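Local coordinates for extracellular solute-binding protein family 5 (Brucella melitensis, PDB 4ONY), which probably captures peptides or similar solutes in the periplasm and hands them to an ABC transporter for uptake, at residues A[23-28]-A[95-100]; A[99-104]-A[240-245]; A[437-442]-A[483-488]. One frame throughout, in Å; residues are numbered along the deposited sequence. Where two conformers were deposited one is given.

Contact 1. Residues A[23-28]-A[95-100]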
loop_
_atom_site.group_PDB
_atom_site.type_symbol
_atom_site.label_atom_id
_atom_site.label_comp_id
_atom_site.label_asym_id
_atom_site.label_seq_id
_atom_site.Cartn_x
_atom_site.Cartn_y
_atom_site.Cartn_z
ATOM N N GLY A 23 3.113 -20.169 3.173
ATOM C CA GLY A 23 2.995 -21.550 2.725
ATOM C C GLY A 23 1.835 -21.776 1.788
ATOM O O GLY A 23 1.812 -22.796 1.129
ATOM N N ASP A 24 0.914 -20.826 1.662
ATOM C CA ASP A 24 -0.267 -20.987 0.786
ATOM C C ASP A 24 0.092 -20.673 -0.691
ATOM O O ASP A 24 0.446 -19.547 -1.025
ATOM C CB ASP A 24 -1.420 -20.086 1.268
ATOM C CG ASP A 24 -1.001 -18.606 1.409
ATOM O OD1 ASP A 24 0.009 -18.333 2.094
ATOM O OD2 ASP A 24 -1.688 -17.719 0.824
ATOM N N VAL A 25 0.006 -21.675 -1.558
ATOM C CA VAL A 25 0.329 -21.545 -2.980
ATOM C C VAL A 25 -0.887 -21.956 -3.779
ATOM O O VAL A 25 -1.231 -23.120 -3.856
ATOM C CB VAL A 25 1.535 -22.411 -3.341
ATOM C CG1 VAL A 25 1.840 -22.349 -4.857
ATOM C CG2 VAL A 25 2.773 -21.922 -2.566
ATOM N N ALA A 26 -1.529 -20.984 -4.409
ATOM C CA ALA A 26 -2.760 -21.233 -5.120
ATOM C C ALA A 26 -2.576 -22.033 -6.416
ATOM O O ALA A 26 -3.456 -22.782 -6.791
ATOM C CB ALA A 26 -3.467 -19.892 -5.421
ATOM N N LEU A 27 -1.453 -21.860 -7.118
ATOM C CA LEU A 27 -1.321 -22.464 -8.457
ATOM C C LEU A 27 -0.524 -23.734 -8.377
ATOM O O LEU A 27 0.471 -23.775 -7.694
ATOM C CB LEU A 27 -0.625 -21.483 -9.391
ATOM C CG LEU A 27 -1.260 -20.101 -9.568
ATOM C CD1 LEU A 27 -0.478 -19.232 -10.577
ATOM C CD2 LEU A 27 -2.707 -20.233 -10.020
ATOM N N PRO A 28 -0.928 -24.775 -9.110
ATOM C CA PRO A 28 -0.137 -25.968 -9.199
ATOM C C PRO A 28 1.011 -25.768 -10.161
ATOM O O PRO A 28 1.046 -24.753 -10.867
ATOM C CB PRO A 28 -1.127 -27.006 -9.721
ATOM C CG PRO A 28 -2.032 -26.200 -10.583
ATOM C CD PRO A 28 -2.083 -24.819 -10.016
ATOM N N PRO A 95 -2.245 -13.303 -1.365
ATOM C CA PRO A 95 -1.692 -12.371 -0.394
ATOM C C PRO A 95 -0.172 -12.096 -0.546
ATOM O O PRO A 95 0.234 -10.925 -0.616
ATOM C CB PRO A 95 -1.989 -13.046 0.950
ATOM C CG PRO A 95 -3.237 -13.867 0.685
ATOM C CD PRO A 95 -3.018 -14.389 -0.721
ATOM N N PHE A 96 0.630 -13.152 -0.609
ATOM C CA PHE A 96 2.072 -13.000 -0.741
ATOM C C PHE A 96 2.698 -14.313 -1.232
ATOM O O PHE A 96 3.299 -15.077 -0.454
ATOM C CB PHE A 96 2.674 -12.586 0.612
ATOM C CG PHE A 96 4.064 -11.974 0.538
ATOM C CD1 PHE A 96 4.807 -11.905 -0.660
ATOM C CD2 PHE A 96 4.638 -11.422 1.690
ATOM C CE1 PHE A 96 6.094 -11.312 -0.666
ATOM C CE2 PHE A 96 5.898 -10.837 1.661
ATOM C CZ PHE A 96 6.608 -10.767 0.490
ATOM N N THR A 97 2.572 -14.540 -2.536
ATOM C CA THR A 97 3.179 -15.681 -3.215
ATOM C C THR A 97 3.942 -15.209 -4.460
ATOM O O THR A 97 3.441 -14.403 -5.241
ATOM C CB THR A 97 2.137 -16.695 -3.637
ATOM O OG1 THR A 97 1.393 -17.136 -2.485
ATOM C CG2 THR A 97 2.818 -17.935 -4.306
ATOM N N LEU A 98 5.149 -15.736 -4.609
ATOM C CA LEU A 98 6.026 -15.504 -5.757
ATOM C C LEU A 98 6.140 -16.742 -6.632
ATOM O O LEU A 98 6.183 -17.863 -6.110
ATOM C CB LEU A 98 7.412 -15.168 -5.241
ATOM C CG LEU A 98 7.514 -14.032 -4.187
ATOM C CD1 LEU A 98 8.934 -13.886 -3.694
ATOM C CD2 LEU A 98 7.054 -12.727 -4.803
ATOM N N TYR A 99 6.211 -16.554 -7.949
ATOM C CA TYR A 99 6.398 -17.642 -8.914
ATOM C C TYR A 99 7.670 -17.382 -9.731
ATOM O O TYR A 99 8.273 -16.291 -9.644
ATOM C CB TYR A 99 5.163 -17.792 -9.831
ATOM C CG TYR A 99 3.948 -18.266 -9.080
ATOM C CD1 TYR A 99 3.745 -19.606 -8.858
ATOM C CD2 TYR A 99 3.026 -17.347 -8.520
ATOM C CE1 TYR A 99 2.672 -20.075 -8.095
ATOM C CE2 TYR A 99 1.961 -17.786 -7.785
ATOM C CZ TYR A 99 1.793 -19.166 -7.543
ATOM O OH TYR A 99 0.731 -19.664 -6.783
ATOM N N SER A 100 8.087 -18.386 -10.499
ATOM C CA SER A 100 9.343 -18.345 -11.258
ATOM C C SER A 100 9.432 -17.145 -12.226
ATOM O O SER A 100 8.446 -16.751 -12.844
ATOM C CB SER A 100 9.540 -19.649 -12.020
ATOM O OG SER A 100 9.638 -20.729 -11.093
HETATM O O HOH W 1 -0.052 -15.800 -0.487
HETATM O O HOH W 2 1.655 -16.072 1.953
#

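Contact 2. Residues A[99-104]-A[240-245]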
loop_
_atom_site.group_PDB
_atom_site.type_symbol
_atom_site.label_atom_id
_atom_site.label_comp_id
_atom_site.label_asym_id
_atom_site.label_seq_id
_atom_site.Cartn_x
_atom_site.Cartn_y
_atom_site.Cartn_z
ATOM N N TYR A 99 6.211 -16.554 -7.949
ATOM C CA TYR A 99 6.398 -17.642 -8.914
ATOM C C TYR A 99 7.670 -17.382 -9.731
ATOM O O TYR A 99 8.273 -16.291 -9.644
ATOM C CB TYR A 99 5.163 -17.792 -9.831
ATOM C CG TYR A 99 3.948 -18.266 -9.080
ATOM C CD1 TYR A 99 3.745 -19.606 -8.858
ATOM C CD2 TYR A 99 3.026 -17.347 -8.520
ATOM C CE1 TYR A 99 2.672 -20.075 -8.095
ATOM C CE2 TYR A 99 1.961 -17.786 -7.785
ATOM C CZ TYR A 99 1.793 -19.166 -7.543
ATOM O OH TYR A 99 0.731 -19.664 -6.783
ATOM N N SER A 100 8.087 -18.386 -10.499
ATOM C CA SER A 100 9.343 -18.345 -11.258
ATOM C C SER A 100 9.432 -17.145 -12.226
ATOM O O SER A 100 8.446 -16.751 -12.844
ATOM C CB SER A 100 9.540 -19.649 -12.020
ATOM O OG SER A 100 9.638 -20.729 -11.093
ATOM N N LEU A 101 10.588 -16.503 -12.272
ATOM C CA LEU A 101 10.872 -15.486 -13.334
ATOM C C LEU A 101 12.332 -15.717 -13.734
ATOM O O LEU A 101 12.628 -16.778 -14.320
ATOM C CB LEU A 101 10.570 -14.077 -12.861
ATOM C CG LEU A 101 10.643 -12.968 -13.912
ATOM C CD1 LEU A 101 9.613 -13.226 -14.999
ATOM C CD2 LEU A 101 10.456 -11.575 -13.269
ATOM N N LEU A 102 13.266 -14.854 -13.319
ATOM C CA LEU A 102 14.675 -15.133 -13.669
ATOM C C LEU A 102 15.155 -16.453 -13.055
ATOM O O LEU A 102 15.934 -17.191 -13.686
ATOM C CB LEU A 102 15.607 -13.976 -13.283
ATOM C CG LEU A 102 15.557 -12.726 -14.169
ATOM C CD1 LEU A 102 16.327 -11.585 -13.544
ATOM C CD2 LEU A 102 16.131 -12.999 -15.548
ATOM N N ALA A 103 14.708 -16.721 -11.830
ATOM C CA ALA A 103 14.929 -18.013 -11.210
ATOM C C ALA A 103 13.853 -18.999 -11.676
ATOM O O ALA A 103 12.664 -18.774 -11.474
ATOM C CB ALA A 103 14.910 -17.876 -9.701
ATOM N N GLU A 104 14.279 -20.058 -12.345
ATOM C CA GLU A 104 13.350 -21.078 -12.819
ATOM C C GLU A 104 12.899 -21.961 -11.658
ATOM O O GLU A 104 11.772 -22.422 -11.644
ATOM C CB GLU A 104 14.005 -21.945 -13.898
ATOM C CG GLU A 104 13.045 -22.902 -14.594
ATOM C CD GLU A 104 13.694 -23.665 -15.755
ATOM O OE1 GLU A 104 14.923 -23.605 -15.942
ATOM O OE2 GLU A 104 12.952 -24.309 -16.497
ATOM N N LEU A 240 7.199 -17.987 -20.723
ATOM C CA LEU A 240 6.968 -18.482 -19.388
ATOM C C LEU A 240 5.466 -18.446 -19.022
ATOM O O LEU A 240 4.770 -17.455 -19.293
ATOM C CB LEU A 240 7.707 -17.663 -18.362
ATOM C CG LEU A 240 9.211 -17.510 -18.527
ATOM C CD1 LEU A 240 9.653 -16.569 -17.422
ATOM C CD2 LEU A 240 9.963 -18.803 -18.471
ATOM N N PRO A 241 4.998 -19.508 -18.343
ATOM C CA PRO A 241 3.656 -19.448 -17.829
ATOM C C PRO A 241 3.423 -18.227 -16.939
ATOM O O PRO A 241 2.352 -17.631 -17.020
ATOM C CB PRO A 241 3.520 -20.762 -17.085
ATOM C CG PRO A 241 4.365 -21.718 -17.905
ATOM C CD PRO A 241 5.563 -20.875 -18.261
ATOM N N SER A 242 4.435 -17.793 -16.203
ATOM C CA SER A 242 4.326 -16.583 -15.387
ATOM C C SER A 242 4.317 -15.259 -16.193
ATOM O O SER A 242 4.143 -14.200 -15.621
ATOM C CB SER A 242 5.438 -16.520 -14.338
ATOM O OG SER A 242 6.718 -16.436 -14.932
ATOM N N GLN A 243 4.499 -15.325 -17.506
ATOM C CA GLN A 243 4.416 -14.127 -18.357
ATOM C C GLN A 243 3.305 -14.205 -19.408
ATOM O O GLN A 243 3.099 -13.275 -20.196
ATOM C CB GLN A 243 5.759 -13.877 -19.021
ATOM C CG GLN A 243 6.904 -13.564 -18.061
ATOM C CD GLN A 243 6.846 -12.129 -17.545
ATOM O OE1 GLN A 243 7.430 -11.231 -18.118
ATOM N NE2 GLN A 243 6.061 -11.912 -16.507
ATOM N N ARG A 244 2.577 -15.304 -19.415
ATOM C CA ARG A 244 1.563 -15.494 -20.415
ATOM C C ARG A 244 0.357 -14.534 -20.204
ATOM O O ARG A 244 -0.172 -14.479 -19.120
ATOM C CB ARG A 244 1.109 -16.933 -20.416
ATOM C CG ARG A 244 0.077 -17.172 -21.497
ATOM C CD ARG A 244 0.152 -18.566 -22.045
ATOM N NE ARG A 244 -0.751 -18.678 -23.204
ATOM C CZ ARG A 244 -1.174 -19.828 -23.718
ATOM N NH1 ARG A 244 -0.800 -20.989 -23.173
ATOM N NH2 ARG A 244 -1.989 -19.816 -24.772
ATOM N N GLY A 245 -0.017 -13.791 -21.253
ATOM C CA GLY A 245 -1.017 -12.694 -21.199
ATOM C C GLY A 245 -0.591 -11.366 -20.558
ATOM O O GLY A 245 -1.436 -10.497 -20.291
#

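Contact 3. Residues A[437-442]-A[483-488]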
loop_
_atom_site.group_PDB
_atom_site.type_symbol
_atom_site.label_atom_id
_atom_site.label_comp_id
_atom_site.label_asym_id
_atom_site.label_seq_id
_atom_site.Cartn_x
_atom_site.Cartn_y
_atom_site.Cartn_z
ATOM N N GLU A 437 -7.076 21.441 19.576
ATOM C CA GLU A 437 -6.740 21.891 18.228
ATOM C C GLU A 437 -6.655 20.732 17.229
ATOM O O GLU A 437 -6.015 19.698 17.501
ATOM C CB GLU A 437 -5.373 22.604 18.255
ATOM C CG GLU A 437 -4.854 23.085 16.911
ATOM C CD GLU A 437 -3.450 23.585 17.033
ATOM O OE1 GLU A 437 -2.501 22.808 16.933
ATOM O OE2 GLU A 437 -3.265 24.799 17.191
ATOM N N ILE A 438 -7.229 20.912 16.055
ATOM C CA ILE A 438 -6.960 20.013 14.927
ATOM C C ILE A 438 -5.985 20.705 13.958
ATOM O O ILE A 438 -6.332 21.758 13.366
ATOM C CB ILE A 438 -8.234 19.617 14.178
ATOM C CG1 ILE A 438 -9.241 18.958 15.139
ATOM C CG2 ILE A 438 -7.894 18.646 13.056
ATOM C CD1 ILE A 438 -10.580 18.632 14.505
ATOM N N MET A 439 -4.779 20.152 13.818
ATOM C CA MET A 439 -3.792 20.684 12.892
ATOM C C MET A 439 -4.059 20.047 11.521
ATOM O O MET A 439 -4.016 18.786 11.361
ATOM C CB MET A 439 -2.371 20.389 13.349
ATOM C CG MET A 439 -1.282 21.017 12.459
ATOM S SD MET A 439 0.439 20.844 13.055
ATOM C CE MET A 439 0.648 19.011 12.961
ATOM N N THR A 440 -4.312 20.901 10.536
ATOM C CA THR A 440 -4.643 20.446 9.175
ATOM C C THR A 440 -3.621 20.898 8.143
ATOM O O THR A 440 -2.965 21.929 8.326
ATOM C CB THR A 440 -5.980 21.007 8.743
ATOM O OG1 THR A 440 -5.994 22.411 8.953
ATOM C CG2 THR A 440 -7.065 20.388 9.531
ATOM N N ARG A 441 -3.464 20.140 7.061
ATOM C CA ARG A 441 -2.426 20.533 6.055
ATOM C C ARG A 441 -2.944 21.123 4.772
ATOM O O ARG A 441 -2.123 21.511 3.945
ATOM C CB ARG A 441 -1.477 19.418 5.624
ATOM C CG ARG A 441 -1.705 18.031 6.101
ATOM C CD ARG A 441 -1.042 17.077 5.111
ATOM N NE ARG A 441 -0.438 15.903 5.759
ATOM C CZ ARG A 441 0.879 15.637 5.834
ATOM N NH1 ARG A 441 1.825 16.442 5.308
ATOM N NH2 ARG A 441 1.264 14.527 6.451
ATOM N N SER A 442 -4.259 21.121 4.551
ATOM C CA SER A 442 -4.824 21.441 3.229
ATOM C C SER A 442 -6.291 21.815 3.323
ATOM O O SER A 442 -6.941 21.532 4.335
ATOM C CB SER A 442 -4.741 20.270 2.267
ATOM O OG SER A 442 -5.700 19.268 2.617
ATOM N N ASP A 483 -2.643 18.121 19.173
ATOM C CA ASP A 483 -3.717 17.433 19.857
ATOM C C ASP A 483 -4.275 16.361 18.922
ATOM O O ASP A 483 -4.343 15.181 19.280
ATOM C CB ASP A 483 -4.847 18.404 20.250
ATOM C CG ASP A 483 -4.419 19.411 21.296
ATOM O OD1 ASP A 483 -3.492 19.091 22.082
ATOM O OD2 ASP A 483 -5.002 20.512 21.322
ATOM N N MET A 484 -4.675 16.787 17.733
ATOM C CA MET A 484 -5.322 15.912 16.755
ATOM C C MET A 484 -4.863 16.316 15.355
ATOM O O MET A 484 -4.624 17.554 15.097
ATOM C CB MET A 484 -6.844 16.045 16.875
ATOM C CG MET A 484 -7.622 15.210 15.865
ATOM S SD MET A 484 -9.418 15.247 16.074
ATOM C CE MET A 484 -9.620 14.207 17.514
ATOM N N ILE A 485 -4.709 15.320 14.476
ATOM C CA ILE A 485 -4.416 15.519 13.056
ATOM C C ILE A 485 -5.274 14.554 12.248
ATOM O O ILE A 485 -5.938 13.689 12.824
ATOM C CB ILE A 485 -2.912 15.189 12.703
ATOM C CG1 ILE A 485 -2.528 13.780 13.175
ATOM C CG2 ILE A 485 -1.956 16.227 13.328
ATOM C CD1 ILE A 485 -1.108 13.328 12.842
ATOM N N LEU A 486 -5.198 14.652 10.922
ATOM C CA LEU A 486 -5.652 13.586 10.041
ATOM C C LEU A 486 -4.434 12.695 9.733
ATOM O O LEU A 486 -3.333 13.201 9.447
ATOM C CB LEU A 486 -6.265 14.146 8.750
ATOM C CG LEU A 486 -7.642 14.828 8.792
ATOM C CD1 LEU A 486 -7.494 16.305 9.062
ATOM C CD2 LEU A 486 -8.344 14.694 7.468
ATOM N N GLY A 487 -4.624 11.386 9.794
ATOM C CA GLY A 487 -3.555 10.415 9.523
ATOM C C GLY A 487 -3.980 9.363 8.524
ATOM O O GLY A 487 -5.149 9.005 8.455
ATOM N N ALA A 488 -3.032 8.890 7.738
ATOM C CA ALA A 488 -3.240 7.864 6.719
ATOM C C ALA A 488 -2.297 6.682 7.002
ATOM O O ALA A 488 -1.222 6.878 7.567
ATOM C CB ALA A 488 -2.931 8.428 5.343
HETATM O O HOH W 3 -3.149 20.081 17.060
HETATM O O HOH W 4 -3.768 16.769 9.602
HETATM O O HOH W 5 -0.653 13.377 8.948
HETATM O O HOH W 6 -2.487 14.668 6.979
#

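Contact 1. Residues A[23-28]-A[95-100]
D24 faces P95 and T97 where the loop after strand 18-20 runs past the start of strand 97-108, a member of the antiparallel sheet in this family 5 solute-binding fold. The carboxylate of D24 works through water: one molecule donates to OD2 and to T97 OG1 while accepting the N-H of F96, and a second joins OD1 to the F96 carbonyl. CG of D24 lies between the backbone N and the carbonyl carbon (chi1 54°), which places D24 OD2 3.9 Å from CD of P95. The D24 carbonyl O is 3.0 Å from OG1 of T97, whose hydroxyl bonds to E94 OE1. V25 and Y99 then run antiparallel past one another, V25 CG1 coming obliquely to within 4.0 Å of Y99 CE1. A26 gives its N-H to E94. L27 lies nearly perpendicular to Y99 and lays CD1 over one face of the ring, 4.1 Å from the centroid and 22° off its normal, in a CH-pi contact; Y31 packs edge-to-face against the same ring. The phenol oxygen is bonded by E94 OE2 and by the backbone N-H of L27, whose N lies 3.1 Å from Y99 OH with an N-H...O angle of 153°.

Contact 2. Residues A[99-104]-A[240-245]
L101 lays its CD1 methyl across the bent side chain of Q243, the two crossing at a slant, with CD1 of L101 3.9 Å from the amide carbon CD of Q243. The same methyl also meets a methyl of L240, CD1 to CD1 at 4.1 Å between L101 and L240, so one branch of a buried leucine touches both the aliphatic and the amide parts of the loop 240-245. The Q243 amide is fixed at both ends. A bend at chi2 turns it back over the preceding peptide, where NE2 donates to the S242 carbonyl O at 3.1 Å; that oxygen lies close to the amide plane, although the donor sits above the plane of the carbonyl. OE1 of Q243 is taken up by Y235 and N247.

The polar link across the contact comes from S242. Its OG, set between the backbone N and the carbonyl carbon (chi1 63°), donates to O of S100 at 2.7 Å. The approach is fairly straight, with a C=O...O angle of 158° and the hydroxyl tilted 21° from the carbonyl plane. S100 is engaged on its side chain as well, where OG donates to O of E104 at 2.8 Å from above the carbonyl plane and so spans residues 101-103, where L101 has unusual backbone angles.

In the loop, Q243 N donates to L240 O at 2.8 Å, closing a turn whose central residues P241 and S242 have the backbone angles of a type I beta turn. The contact therefore docks a beta turn, through a serine at its third position, against the interruption in strand 97-108, joining the loop between strands 226-231 and 251-257 to the antiparallel sheet.

Contact 3. Residues A[437-442]-A[483-488]
E437 and D483 open this strand pair: the backbone N of E437 donates to OD2 of D483 at 2.9 Å, an N-H...O angle of 161°, using the anti lone pair of the carboxylate. The other oxygen of D483 forms a salt bridge with R319, OE1 of E437 pairs with R476, and a water joins E437 O and OE1 to D483 N. A step further, M439 N bonds to M484 O at 2.9 Å, while the M484 N-H makes a weak bond back to the carbonyl of E437. Here the packing is tight. I438 and M484 run alongside each other on one face of the sheet, I438 CG1 being 3.8 Å from M484 SD; on the opposite face the bend of M439 at chi3 (65°) brings its CE to 3.8 Å from CG2 of I485.

Strands 435-440 and 484-489 are parallel neighbours in a mixed sheet with helix 443-458 against the face carrying I438 and M484, where it meets T440 and L486, and helix 470-478 against that of M439 and I485, an alpha/beta/alpha sandwich. The axes of segments 437-440 and 484-488 are 38° apart in direction, and beyond M439 the ladder gives way to water. M439 O and L486 N stand 4.3 Å apart, bridged by a water that donates to M439 O at 2.7 Å and accepts from L486 N. Farther along, L486 O takes bonds from two more waters, one of which lies in the guanidinium plane of R441 and accepts from its NE at 2.7 Å.

In the fold
From the N terminus, contact 1 closes a loop of 66 residues containing strands 46-52 and 88-90, bringing the segment after strand 18-20 onto the start of strand 97-108. Contact 2 opens on that same strand, sharing Y99 and S100 with contact 1, and closes a 135-residue loop at 240-245, linking the antiparallel sheet to the loop leading into strand 251-257 of the four-stranded mixed sheet. The two follow one another without nesting, their centres 12 Å apart. Contact 3 comes later and stands apart, about 40 Å and 45 Å from the centres of contacts 1 and 2, across the centre of the chain. Its 40-residue loop, holding helices 443-458 and 470-478 and strand 462-467, joins two neighbouring strands of the six-stranded mixed sheet.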